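Local coordinates for SVP1-like protein 2 (PDB 4V16) that probably takes part in mitochondrial or peroxisomal functions and amino acid signalling, and binds phosphoinositides at membranes through its beta-propeller, at residues K35-Y40 / H79-V84; S117-K120 / N126-T129; D244-H249 / I296-R301; L309-N312 / V317-L320. One frame throughout, in Å; residues are numbered along the deposited sequence.

Contact 1 (K35-Y40 / H79-V84); sequences KSFDIY and HIWDDV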
loop_
_atom_site.group_PDB
_atom_site.type_symbol
_atom_site.label_atom_id
_atom_site.label_comp_id
_atom_site.label_asym_id
_atom_site.label_seq_id
_atom_site.Cartn_x
_atom_site.Cartn_y
_atom_site.Cartn_z
ATOM N N LYS A 35 5.198 5.369 21.875
ATOM C CA LYS A 35 6.227 4.856 22.771
ATOM C C LYS A 35 7.213 3.922 22.063
ATOM O O LYS A 35 8.353 3.773 22.504
ATOM C CB LYS A 35 5.576 4.134 23.942
ATOM N N SER A 36 6.782 3.300 20.970
ATOM C CA SER A 36 7.611 2.305 20.292
ATOM C C SER A 36 7.180 2.056 18.851
ATOM O O SER A 36 6.267 2.704 18.342
ATOM C CB SER A 36 7.570 0.982 21.061
ATOM O OG SER A 36 6.294 0.369 20.947
ATOM N N PHE A 37 7.860 1.117 18.199
ATOM C CA PHE A 37 7.385 0.556 16.941
ATOM C C PHE A 37 7.643 -0.950 16.944
ATOM O O PHE A 37 8.699 -1.408 17.384
ATOM C CB PHE A 37 8.044 1.241 15.733
ATOM C CG PHE A 37 9.517 0.960 15.578
ATOM C CD1 PHE A 37 9.957 -0.195 14.949
ATOM C CD2 PHE A 37 10.459 1.875 16.019
ATOM C CE1 PHE A 37 11.308 -0.446 14.792
ATOM C CE2 PHE A 37 11.811 1.629 15.861
ATOM C CZ PHE A 37 12.235 0.468 15.246
ATOM N N ASP A 38 6.654 -1.712 16.482
ATOM C CA ASP A 38 6.701 -3.169 16.535
ATOM C C ASP A 38 6.518 -3.781 15.146
ATOM O O ASP A 38 5.903 -3.172 14.269
ATOM C CB ASP A 38 5.617 -3.704 17.479
ATOM C CG ASP A 38 5.619 -3.013 18.834
ATOM O OD1 ASP A 38 5.667 -1.765 18.876
ATOM O OD2 ASP A 38 5.561 -3.721 19.861
ATOM N N ILE A 39 7.058 -4.984 14.957
ATOM C CA ILE A 39 6.865 -5.743 13.724
ATOM C C ILE A 39 6.153 -7.058 14.032
ATOM O O ILE A 39 6.459 -7.719 15.024
ATOM C CB ILE A 39 8.203 -6.036 13.017
ATOM C CG1 ILE A 39 8.963 -4.730 12.779
ATOM C CG2 ILE A 39 7.958 -6.771 11.698
ATOM C CD1 ILE A 39 10.311 -4.902 12.119
ATOM N N TYR A 40 5.209 -7.429 13.171
ATOM C CA TYR A 40 4.407 -8.635 13.362
ATOM C C TYR A 40 4.393 -9.507 12.111
ATOM O O TYR A 40 4.493 -9.004 10.994
ATOM C CB TYR A 40 2.961 -8.273 13.721
ATOM C CG TYR A 40 2.801 -7.336 14.897
ATOM C CD1 TYR A 40 2.947 -5.963 14.742
ATOM C CD2 TYR A 40 2.478 -7.820 16.155
ATOM C CE1 TYR A 40 2.793 -5.102 15.815
ATOM C CE2 TYR A 40 2.322 -6.968 17.234
ATOM C CZ TYR A 40 2.479 -5.610 17.058
ATOM O OH TYR A 40 2.322 -4.760 18.130
ATOM N N HIS A 79 15.114 8.361 9.221
ATOM C CA HIS A 79 16.122 7.432 9.723
ATOM C C HIS A 79 16.110 6.123 8.945
ATOM O O HIS A 79 15.063 5.689 8.468
ATOM C CB HIS A 79 15.892 7.137 11.207
ATOM C CG HIS A 79 15.935 8.348 12.083
ATOM N ND1 HIS A 79 17.011 8.642 12.894
ATOM C CD2 HIS A 79 15.034 9.338 12.282
ATOM C CE1 HIS A 79 16.770 9.761 13.551
ATOM N NE2 HIS A 79 15.577 10.205 13.198
ATOM N N ILE A 80 17.283 5.508 8.817
ATOM C CA ILE A 80 17.391 4.131 8.352
ATOM C C ILE A 80 17.957 3.302 9.501
ATOM O O ILE A 80 19.157 3.332 9.775
ATOM C CB ILE A 80 18.284 3.995 7.103
ATOM C CG1 ILE A 80 17.775 4.893 5.971
ATOM C CG2 ILE A 80 18.334 2.544 6.642
ATOM C CD1 ILE A 80 16.383 4.552 5.477
ATOM N N TRP A 81 17.072 2.571 10.168
ATOM C CA TRP A 81 17.404 1.854 11.393
ATOM C C TRP A 81 17.861 0.425 11.103
ATOM O O TRP A 81 17.240 -0.290 10.316
ATOM C CB TRP A 81 16.184 1.854 12.321
ATOM C CG TRP A 81 16.361 1.149 13.636
ATOM C CD1 TRP A 81 15.973 -0.124 13.945
ATOM C CD2 TRP A 81 16.944 1.689 14.827
ATOM N NE1 TRP A 81 16.288 -0.412 15.251
ATOM C CE2 TRP A 81 16.885 0.685 15.815
ATOM C CE3 TRP A 81 17.516 2.922 15.153
ATOM C CZ2 TRP A 81 17.376 0.876 17.104
ATOM C CZ3 TRP A 81 18.005 3.111 16.434
ATOM C CH2 TRP A 81 17.931 2.093 17.394
ATOM N N ASP A 82 18.962 0.024 11.731
ATOM C CA ASP A 82 19.456 -1.343 11.629
ATOM C C ASP A 82 18.894 -2.155 12.791
ATOM O O ASP A 82 19.113 -1.825 13.957
ATOM C CB ASP A 82 20.986 -1.367 11.631
ATOM C CG ASP A 82 21.554 -2.720 11.235
ATOM O OD1 ASP A 82 20.980 -3.753 11.634
ATOM O OD2 ASP A 82 22.576 -2.749 10.517
ATOM N N ASP A 83 18.178 -3.223 12.462
ATOM C CA ASP A 83 17.397 -3.963 13.447
ATOM C C ASP A 83 18.246 -4.890 14.321
ATOM O O ASP A 83 17.817 -5.283 15.407
ATOM C CB ASP A 83 16.311 -4.775 12.731
ATOM C CG ASP A 83 15.274 -5.334 13.681
ATOM O OD1 ASP A 83 15.129 -4.789 14.797
ATOM O OD2 ASP A 83 14.596 -6.315 13.307
ATOM N N VAL A 84 19.441 -5.242 13.851
ATOM C CA VAL A 84 20.323 -6.125 14.613
ATOM C C VAL A 84 21.392 -5.307 15.335
ATOM O O VAL A 84 21.722 -5.591 16.489
ATOM C CB VAL A 84 20.990 -7.199 13.708
ATOM C CG1 VAL A 84 21.743 -6.574 12.548
ATOM C CG2 VAL A 84 21.910 -8.091 14.525
#

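Contact 2 (S117-K120 / N126-T129); sequences SIFK and NKIT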
loop_
_atom_site.group_PDB
_atom_site.type_symbol
_atom_site.label_atom_id
_atom_site.label_comp_id
_atom_site.label_asym_id
_atom_site.label_seq_id
_atom_site.Cartn_x
_atom_site.Cartn_y
_atom_site.Cartn_z
ATOM N N SER A 117 10.842 12.495 -3.897
ATOM C CA SER A 117 12.301 12.432 -3.840
ATOM C C SER A 117 12.780 10.988 -3.928
ATOM O O SER A 117 12.134 10.082 -3.404
ATOM C CB SER A 117 12.820 13.075 -2.554
ATOM O OG SER A 117 12.359 14.408 -2.430
ATOM N N ILE A 118 13.918 10.785 -4.587
ATOM C CA ILE A 118 14.472 9.451 -4.788
ATOM C C ILE A 118 15.937 9.398 -4.352
ATOM O O ILE A 118 16.817 9.929 -5.033
ATOM C CB ILE A 118 14.357 9.017 -6.265
ATOM C CG1 ILE A 118 12.888 9.038 -6.703
ATOM C CG2 ILE A 118 14.960 7.625 -6.466
ATOM C CD1 ILE A 118 12.671 8.764 -8.184
ATOM N N PHE A 119 16.184 8.752 -3.215
ATOM C CA PHE A 119 17.537 8.576 -2.695
ATOM C C PHE A 119 18.054 7.173 -3.010
ATOM O O PHE A 119 17.283 6.287 -3.377
ATOM C CB PHE A 119 17.576 8.810 -1.183
ATOM C CG PHE A 119 16.989 10.124 -0.753
ATOM C CD1 PHE A 119 15.619 10.270 -0.597
ATOM C CD2 PHE A 119 17.806 11.212 -0.495
ATOM C CE1 PHE A 119 15.075 11.478 -0.198
ATOM C CE2 PHE A 119 17.268 12.422 -0.093
ATOM C CZ PHE A 119 15.901 12.555 0.053
ATOM N N LYS A 120 19.361 6.982 -2.858
ATOM C CA LYS A 120 19.982 5.673 -3.035
ATOM C C LYS A 120 19.885 4.865 -1.747
ATOM O O LYS A 120 20.025 5.415 -0.653
ATOM C CB LYS A 120 21.449 5.830 -3.451
ATOM C CG LYS A 120 22.218 4.521 -3.587
ATOM C CD LYS A 120 23.708 4.774 -3.727
ATOM C CE LYS A 120 24.487 3.472 -3.840
ATOM N NZ LYS A 120 25.958 3.698 -3.929
ATOM N N ASN A 126 22.520 9.225 -1.197
ATOM C CA ASN A 126 22.295 10.525 -1.823
ATOM C C ASN A 126 21.126 10.514 -2.805
ATOM O O ASN A 126 20.629 9.451 -3.180
ATOM C CB ASN A 126 23.560 10.979 -2.554
ATOM C CG ASN A 126 23.883 10.109 -3.757
ATOM O OD1 ASN A 126 23.882 8.880 -3.672
ATOM N ND2 ASN A 126 24.148 10.747 -4.890
ATOM N N LYS A 127 20.700 11.703 -3.226
ATOM C CA LYS A 127 19.643 11.828 -4.226
ATOM C C LYS A 127 20.179 11.419 -5.592
ATOM O O LYS A 127 21.285 11.803 -5.974
ATOM C CB LYS A 127 19.100 13.257 -4.278
ATOM C CG LYS A 127 18.861 13.871 -2.913
ATOM C CD LYS A 127 18.046 15.155 -2.990
ATOM C CE LYS A 127 16.566 14.871 -3.192
ATOM N NZ LYS A 127 15.727 16.072 -2.914
ATOM N N ILE A 128 19.387 10.642 -6.323
ATOM C CA ILE A 128 19.814 10.085 -7.600
ATOM C C ILE A 128 19.332 10.935 -8.771
ATOM O O ILE A 128 19.936 10.932 -9.844
ATOM C CB ILE A 128 19.297 8.644 -7.767
ATOM C CG1 ILE A 128 19.806 7.776 -6.613
ATOM C CG2 ILE A 128 19.734 8.058 -9.112
ATOM C CD1 ILE A 128 19.246 6.382 -6.607
ATOM N N THR A 129 18.243 11.664 -8.556
ATOM C CA THR A 129 17.643 12.465 -9.612
ATOM C C THR A 129 17.073 13.762 -9.061
ATOM O O THR A 129 16.952 13.931 -7.847
ATOM C CB THR A 129 16.520 11.694 -10.321
ATOM O OG1 THR A 129 15.933 12.521 -11.334
ATOM C CG2 THR A 129 15.450 11.278 -9.315
#

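Contact 3 (D244-H249 / I296-R301); sequences DKWTLH and IVWPNR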
loop_
_atom_site.group_PDB
_atom_site.type_symbol
_atom_site.label_atom_id
_atom_site.label_comp_id
_atom_site.label_asym_id
_atom_site.label_seq_id
_atom_site.Cartn_x
_atom_site.Cartn_y
_atom_site.Cartn_z
ATOM N N ASP A 244 -15.542 2.950 1.598
ATOM C CA ASP A 244 -15.983 3.559 2.848
ATOM C C ASP A 244 -17.404 3.102 3.182
ATOM O O ASP A 244 -17.923 3.399 4.258
ATOM C CB ASP A 244 -15.898 5.089 2.773
ATOM C CG ASP A 244 -16.864 5.692 1.766
ATOM O OD1 ASP A 244 -17.485 4.936 0.992
ATOM O OD2 ASP A 244 -16.990 6.935 1.742
ATOM N N LYS A 245 -18.030 2.388 2.247
ATOM C CA LYS A 245 -19.247 1.628 2.535
ATOM C C LYS A 245 -18.914 0.448 3.443
ATOM O O LYS A 245 -19.802 -0.150 4.048
ATOM C CB LYS A 245 -19.890 1.111 1.248
ATOM C CG LYS A 245 -21.079 1.902 0.743
ATOM C CD LYS A 245 -21.903 1.037 -0.199
ATOM C CE LYS A 245 -22.905 1.843 -1.001
ATOM N NZ LYS A 245 -23.721 0.958 -1.882
ATOM N N TRP A 246 -17.626 0.116 3.506
ATOM C CA TRP A 246 -17.119 -0.990 4.312
ATOM C C TRP A 246 -17.650 -2.316 3.789
ATOM O O TRP A 246 -18.115 -3.170 4.543
ATOM C CB TRP A 246 -17.464 -0.786 5.786
ATOM C CG TRP A 246 -16.947 0.519 6.268
ATOM C CD1 TRP A 246 -17.671 1.563 6.758
ATOM C CD2 TRP A 246 -15.580 0.939 6.271
ATOM N NE1 TRP A 246 -16.837 2.606 7.079
ATOM C CE2 TRP A 246 -15.546 2.247 6.788
ATOM C CE3 TRP A 246 -14.378 0.334 5.890
ATOM C CZ2 TRP A 246 -14.360 2.959 6.939
ATOM C CZ3 TRP A 246 -13.201 1.043 6.040
ATOM C CH2 TRP A 246 -13.200 2.342 6.559
ATOM N N THR A 247 -17.562 -2.459 2.472
ATOM C CA THR A 247 -17.808 -3.719 1.791
ATOM C C THR A 247 -16.504 -4.183 1.151
ATOM O O THR A 247 -15.841 -3.413 0.452
ATOM C CB THR A 247 -18.900 -3.582 0.711
ATOM O OG1 THR A 247 -20.109 -3.090 1.304
ATOM C CG2 THR A 247 -19.172 -4.923 0.040
ATOM N N LEU A 248 -16.132 -5.435 1.405
ATOM C CA LEU A 248 -14.955 -6.030 0.782
ATOM C C LEU A 248 -15.332 -6.646 -0.562
ATOM O O LEU A 248 -16.154 -7.561 -0.621
ATOM C CB LEU A 248 -14.335 -7.085 1.701
ATOM C CG LEU A 248 -13.180 -7.919 1.131
ATOM C CD1 LEU A 248 -12.015 -7.032 0.724
ATOM C CD2 LEU A 248 -12.731 -8.963 2.144
ATOM N N HIS A 249 -14.737 -6.131 -1.634
ATOM C CA HIS A 249 -14.948 -6.657 -2.981
ATOM C C HIS A 249 -13.751 -7.478 -3.444
ATOM O O HIS A 249 -12.632 -7.281 -2.970
ATOM C CB HIS A 249 -15.191 -5.522 -3.977
ATOM C CG HIS A 249 -16.380 -4.674 -3.654
ATOM N ND1 HIS A 249 -17.636 -4.931 -4.158
ATOM C CD2 HIS A 249 -16.502 -3.565 -2.886
ATOM C CE1 HIS A 249 -18.483 -4.021 -3.710
ATOM N NE2 HIS A 249 -17.820 -3.181 -2.937
ATOM N N ILE A 296 -7.503 -8.190 6.805
ATOM C CA ILE A 296 -7.817 -6.770 6.941
ATOM C C ILE A 296 -7.355 -6.283 8.308
ATOM O O ILE A 296 -7.826 -6.774 9.333
ATOM C CB ILE A 296 -9.328 -6.491 6.793
ATOM C CG1 ILE A 296 -9.874 -7.094 5.496
ATOM C CG2 ILE A 296 -9.601 -4.991 6.837
ATOM C CD1 ILE A 296 -9.239 -6.548 4.232
ATOM N N VAL A 297 -6.436 -5.322 8.319
ATOM C CA VAL A 297 -5.923 -4.760 9.565
ATOM C C VAL A 297 -6.653 -3.467 9.915
ATOM O O VAL A 297 -6.720 -2.545 9.100
ATOM C CB VAL A 297 -4.411 -4.490 9.476
ATOM C CG1 VAL A 297 -3.927 -3.700 10.687
ATOM C CG2 VAL A 297 -3.651 -5.803 9.357
ATOM N N TRP A 298 -7.190 -3.408 11.130
ATOM C CA TRP A 298 -7.913 -2.233 11.606
ATOM C C TRP A 298 -7.065 -1.465 12.621
ATOM O O TRP A 298 -6.867 -1.939 13.739
ATOM C CB TRP A 298 -9.244 -2.640 12.235
ATOM C CG TRP A 298 -10.145 -3.401 11.309
ATOM C CD1 TRP A 298 -10.299 -4.754 11.246
ATOM C CD2 TRP A 298 -11.018 -2.850 10.313
ATOM N NE1 TRP A 298 -11.213 -5.083 10.274
ATOM C CE2 TRP A 298 -11.669 -3.933 9.687
ATOM C CE3 TRP A 298 -11.313 -1.550 9.891
ATOM C CZ2 TRP A 298 -12.598 -3.755 8.662
ATOM C CZ3 TRP A 298 -12.234 -1.375 8.871
ATOM C CH2 TRP A 298 -12.864 -2.473 8.269
ATOM N N PRO A 299 -6.560 -0.277 12.242
ATOM C CA PRO A 299 -5.631 0.446 13.123
ATOM C C PRO A 299 -6.242 0.902 14.450
ATOM O O PRO A 299 -5.670 0.618 15.502
ATOM C CB PRO A 299 -5.215 1.658 12.282
ATOM C CG PRO A 299 -6.299 1.833 11.284
ATOM C CD PRO A 299 -6.811 0.458 10.988
ATOM N N ASN A 300 -7.374 1.597 14.401
ATOM C CA ASN A 300 -7.966 2.160 15.612
ATOM C C ASN A 300 -8.408 1.089 16.610
ATOM O O ASN A 300 -8.224 1.248 17.817
ATOM C CB ASN A 300 -9.154 3.055 15.252
ATOM C CG ASN A 300 -8.727 4.348 14.571
ATOM O OD1 ASN A 300 -7.616 4.839 14.778
ATOM N ND2 ASN A 300 -9.615 4.908 13.757
ATOM N N ARG A 301 -8.977 -0.001 16.106
ATOM C CA ARG A 301 -9.436 -1.090 16.967
ATOM C C ARG A 301 -8.304 -2.054 17.308
ATOM O O ARG A 301 -8.480 -2.949 18.135
ATOM C CB ARG A 301 -10.574 -1.860 16.295
ATOM C CG ARG A 301 -11.729 -0.986 15.841
ATOM C CD ARG A 301 -13.003 -1.280 16.612
ATOM N NE ARG A 301 -13.589 -2.572 16.264
ATOM C CZ ARG A 301 -14.183 -2.838 15.103
ATOM N NH1 ARG A 301 -14.260 -1.911 14.157
ATOM N NH2 ARG A 301 -14.692 -4.043 14.882
#

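Contact 4 (L309-N312 / V317-L320); sequences LNYN and VWWL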
loop_
_atom_site.group_PDB
_atom_site.type_symbol
_atom_site.label_atom_id
_atom_site.label_comp_id
_atom_site.label_asym_id
_atom_site.label_seq_id
_atom_site.Cartn_x
_atom_site.Cartn_y
_atom_site.Cartn_z
ATOM N N LEU A 309 -11.169 -17.158 0.898
ATOM C CA LEU A 309 -11.853 -16.999 -0.379
ATOM C C LEU A 309 -12.225 -18.368 -0.936
ATOM O O LEU A 309 -11.392 -19.049 -1.534
ATOM C CB LEU A 309 -10.971 -16.232 -1.367
ATOM C CG LEU A 309 -11.569 -15.939 -2.745
ATOM C CD1 LEU A 309 -12.869 -15.159 -2.634
ATOM C CD2 LEU A 309 -10.568 -15.175 -3.598
ATOM N N ASN A 310 -13.477 -18.765 -0.732
ATOM C CA ASN A 310 -13.944 -20.092 -1.124
ATOM C C ASN A 310 -14.470 -20.133 -2.555
ATOM O O ASN A 310 -14.894 -19.114 -3.098
ATOM C CB ASN A 310 -15.035 -20.569 -0.166
ATOM C CG ASN A 310 -14.488 -20.967 1.190
ATOM O OD1 ASN A 310 -13.452 -21.626 1.287
ATOM N ND2 ASN A 310 -15.184 -20.567 2.248
ATOM N N TYR A 311 -14.443 -21.321 -3.152
ATOM C CA TYR A 311 -14.926 -21.520 -4.514
ATOM C C TYR A 311 -15.671 -22.842 -4.641
ATOM O O TYR A 311 -15.168 -23.891 -4.235
ATOM C CB TYR A 311 -13.765 -21.479 -5.510
ATOM C CG TYR A 311 -14.193 -21.642 -6.952
ATOM C CD1 TYR A 311 -14.861 -20.623 -7.615
ATOM C CD2 TYR A 311 -13.928 -22.815 -7.651
ATOM C CE1 TYR A 311 -15.256 -20.763 -8.932
ATOM C CE2 TYR A 311 -14.319 -22.964 -8.970
ATOM C CZ TYR A 311 -14.983 -21.935 -9.606
ATOM O OH TYR A 311 -15.378 -22.069 -10.917
ATOM N N ASN A 312 -16.875 -22.778 -5.199
ATOM C CA ASN A 312 -17.667 -23.967 -5.482
ATOM C C ASN A 312 -17.554 -24.334 -6.958
ATOM O O ASN A 312 -18.145 -23.679 -7.818
ATOM C CB ASN A 312 -19.128 -23.738 -5.094
ATOM C CG ASN A 312 -19.989 -24.967 -5.305
ATOM O OD1 ASN A 312 -19.484 -26.072 -5.507
ATOM N ND2 ASN A 312 -21.302 -24.781 -5.250
ATOM N N VAL A 317 -19.037 -20.553 -8.353
ATOM C CA VAL A 317 -19.322 -19.358 -7.560
ATOM C C VAL A 317 -18.321 -19.173 -6.421
ATOM O O VAL A 317 -17.932 -20.135 -5.755
ATOM C CB VAL A 317 -20.741 -19.404 -6.960
ATOM C CG1 VAL A 317 -21.785 -19.215 -8.049
ATOM C CG2 VAL A 317 -20.969 -20.711 -6.209
ATOM N N TRP A 318 -17.911 -17.926 -6.210
ATOM C CA TRP A 318 -17.012 -17.573 -5.116
ATOM C C TRP A 318 -17.800 -16.997 -3.943
ATOM O O TRP A 318 -18.854 -16.390 -4.138
ATOM C CB TRP A 318 -15.973 -16.551 -5.572
ATOM C CG TRP A 318 -15.112 -16.980 -6.716
ATOM C CD1 TRP A 318 -15.427 -16.941 -8.044
ATOM C CD2 TRP A 318 -13.776 -17.487 -6.636
ATOM N NE1 TRP A 318 -14.372 -17.400 -8.794
ATOM C CE2 TRP A 318 -13.346 -17.742 -7.953
ATOM C CE3 TRP A 318 -12.903 -17.753 -5.577
ATOM C CZ2 TRP A 318 -12.084 -18.253 -8.238
ATOM C CZ3 TRP A 318 -11.649 -18.260 -5.863
ATOM C CH2 TRP A 318 -11.252 -18.505 -7.182
ATOM N N TRP A 319 -17.284 -17.178 -2.730
ATOM C CA TRP A 319 -17.876 -16.540 -1.559
ATOM C C TRP A 319 -16.829 -16.340 -0.464
ATOM O O TRP A 319 -15.930 -17.164 -0.286
ATOM C CB TRP A 319 -19.065 -17.359 -1.037
ATOM C CG TRP A 319 -18.723 -18.436 -0.046
ATOM C CD1 TRP A 319 -18.554 -18.289 1.303
ATOM C CD2 TRP A 319 -18.533 -19.828 -0.322
ATOM N NE1 TRP A 319 -18.263 -19.501 1.879
ATOM C CE2 TRP A 319 -18.244 -20.463 0.903
ATOM C CE3 TRP A 319 -18.574 -20.600 -1.487
ATOM C CZ2 TRP A 319 -17.997 -21.830 0.996
ATOM C CZ3 TRP A 319 -18.327 -21.958 -1.393
ATOM C CH2 TRP A 319 -18.043 -22.559 -0.161
ATOM N N LEU A 320 -16.953 -15.229 0.258
ATOM C CA LEU A 320 -16.014 -14.878 1.318
ATOM C C LEU A 320 -16.500 -15.352 2.684
ATOM O O LEU A 320 -17.700 -15.361 2.961
ATOM C CB LEU A 320 -15.794 -13.364 1.349
ATOM C CG LEU A 320 -14.851 -12.794 0.289
ATOM C CD1 LEU A 320 -15.030 -11.288 0.182
ATOM C CD2 LEU A 320 -13.409 -13.140 0.625
#

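Contact 1 (K35-Y40 / H79-V84)
The strands that carry Phe37 and Trp81 keep their backbones well apart. Their CA atoms are 11.5 Å from each other, and this is the closest pair across the two segments. No hydrogen bond joins 35-40 to 79-84, so the gap is spanned by side chains alone. Both CB atoms point toward the other segment.

The two rings meet in a T-shaped (edge-to-face) pair. Phe37 is the stem: its far end, CZ, comes in over one face of the Trp81 indole and sits 4.0 Å from CD1. The centroid of the Phe37 ring is 5.7 Å from that of the five-membered ring, and the planes stand at 86°. Trp81 swings its CG anti to the backbone N (chi1 180°), which carries the pyrrole part of the indole across to Phe37.

Beyond the rings, Asp82 OD1 forms an Asx turn by accepting a bond from Val84 N at 3.1 Å. OD1 also accepts from Lys85 N and from Asn66 ND2, which fixes the chain where it leaves the strand.

Each strand is the third of a four-stranded sheet, and the contact joins the first two blades of the propeller. The ring pair is buried. Its chemistry is apolar and aromatic, so the blades are held here by ring packing and not by shared backbone bonds.

Contact 2 (S117-K120 / N126-T129)
This is the outer part of a propeller blade, where the loop after strand 115-120 turns back along that strand before strand 132-133 begins. Phe119 and Lys127 form a single beta bridge, with CA atoms 4.2 Å apart. Two backbone hydrogen bonds flank it. Ile128 N gives a nearly straight bond of 3.0 Å to Ile118 O (170° at the hydrogen). Lys120 N donates to Asn126 O at 2.8 Å.

The side chains of Phe119 and Lys127 run side by side and point the same way. Lys127 CG is 3.5 Å from Phe119 CE2, and Lys127 CE lies near CE2 and CZ of the Phe119 ring. The methylenes thus follow the ring, which they meet obliquely. A bend at chi3 (78°) turns the end of the lysine toward Ser117. Ser117 OG is hydrogen-bonded to Gln112 NE2 and to Asp131 OD2, and Asp131 OD1 makes a salt bridge with Lys127 NZ.

Ile128 reaches back over the strand with CD1, which lies 3.7 Å from Lys120 CA. Ile118 CD1 lies 3.9 Å from the methyl CG2 of Thr129. Asn126 OD1 lies beside the aliphatic part of Lys120, whose NZ is hydrogen-bonded to Asn123 O.

Strand 115-120 is the third of its sheet. Its neighbour 107-112 supplies Phe107, which touches both Ile118 and Ile128, and Val110, which packs on Phe119. Val169, from a loop, covers Ile118 and Thr129.

Contact 3 (D244-H249 / I296-R301)
Trp246 sets the benzene part of its indole against that of Trp298. The nearest atoms are the two CZ3 carbons, 3.8 Å apart, and Trp246 CE3 is 4.0 Å from Trp298 CH2. Trp246 meets the Trp298 indole at its edge, near the ring plane; relative to the Trp246 ring the approach is oblique. The six-membered rings have centroids 5.7 Å apart and planes at 58°, so the pair is neither a stack nor a T-shape.

Each indole has its CG anti to its own carbonyl carbon (chi1 -56° in Trp246 and -58° in Trp298). From there the large ring of each reaches the other segment, although neither CB points straight at it. Asp244 O lies over one face of the Trp246 indole, toward the rim. Trp298 carries Ile296 CG2 over one of its faces, and its NE1 donates to Asp305 OD2, which fixes the rotation of the ring.

Next to the indoles, the CB atoms of Leu248 and Ile296 point toward the opposite segment, and the two side chains meet loosely through their CD1 methyls, 4.5 Å apart. Their CA atoms are 9.5 Å apart, and no hydrogen bond crosses between the segments.

The contact joins the sixth and seventh four-stranded sheets, the last two blades of the propeller. Residues 244-249 belong to a WD repeat. The touching atoms are all carbon, so the blades meet here through dispersion and the exclusion of water, while the indole N-H of Trp298 is satisfied within its own sheet.

Contact 4 (L309-N312 / V317-L320)
Trp319 and Trp318 each take a side chain of the facing strand over one face. Asn310 CB lies above the six-membered ring of Trp319, 3.3 Å from its centroid and 10° off the normal, a CH-pi contact. On Trp318 it is Tyr311 CD1 that sits over the face, 3.3 Å from Trp318 CE2. The tyrosine ring is tilted, with its plane 47° from that of the indole. Leu309 reaches the benzene end of Trp318 obliquely, with CG 3.6 Å from CE3.

Trp319 CG stands between the backbone N and the carbonyl carbon (chi1 88°), which folds the indole over Asn310. The ND2 of Asn310 is close to Trp319 NE1, but both are donors and make no bond. ND2 has a weak hydrogen bond to Gln321 OE1 instead.

The backbones form a regular antiparallel pair. Asn310 with Trp319 and Asn312 with Val317 are the hydrogen-bonded pairs. Asn310 N to Trp319 O is 3.0 Å, and Asn312 N to Val317 O is 2.9 Å. Leu309, Tyr311, Trp318 and Leu320 share one face of the sheet. The other face holds Asn310, Asn312, Val317 and Trp319, with Asn312 CB 3.7 Å from Val317 CG2.

This is the turn end of the hairpin 303-312/317-327, the outer half of the last four-stranded blade. Asn312 OD1 accepts from Asp314 N in the turn. The face of Leu309, Trp318 and Leu320 packs on the preceding blade: all three touch Cys271 of strand 271-274, and Leu309 and Trp318 also touch Lys238 of strand 238-243.

In the fold
From the N terminus the four contacts follow one another in series; none encloses or crosses another. Contact 1 closes a loop with 38 residues between its segments and ties the first blade to the second. Contact 2 closes a short loop of five residues within the third blade. Contact 3 spans 46 residues, which include an engineered Gly-Ser linker in place of loop 6CD, and joins the sixth blade to the seventh. Contact 4 closes the last hairpin of the seventh blade. Contacts 2 and 3 lie on opposite sides of the chain's centre. Contacts 3 and 4 touch, Leu248 CD2 packing 3.8 Å from Leu320 CD1.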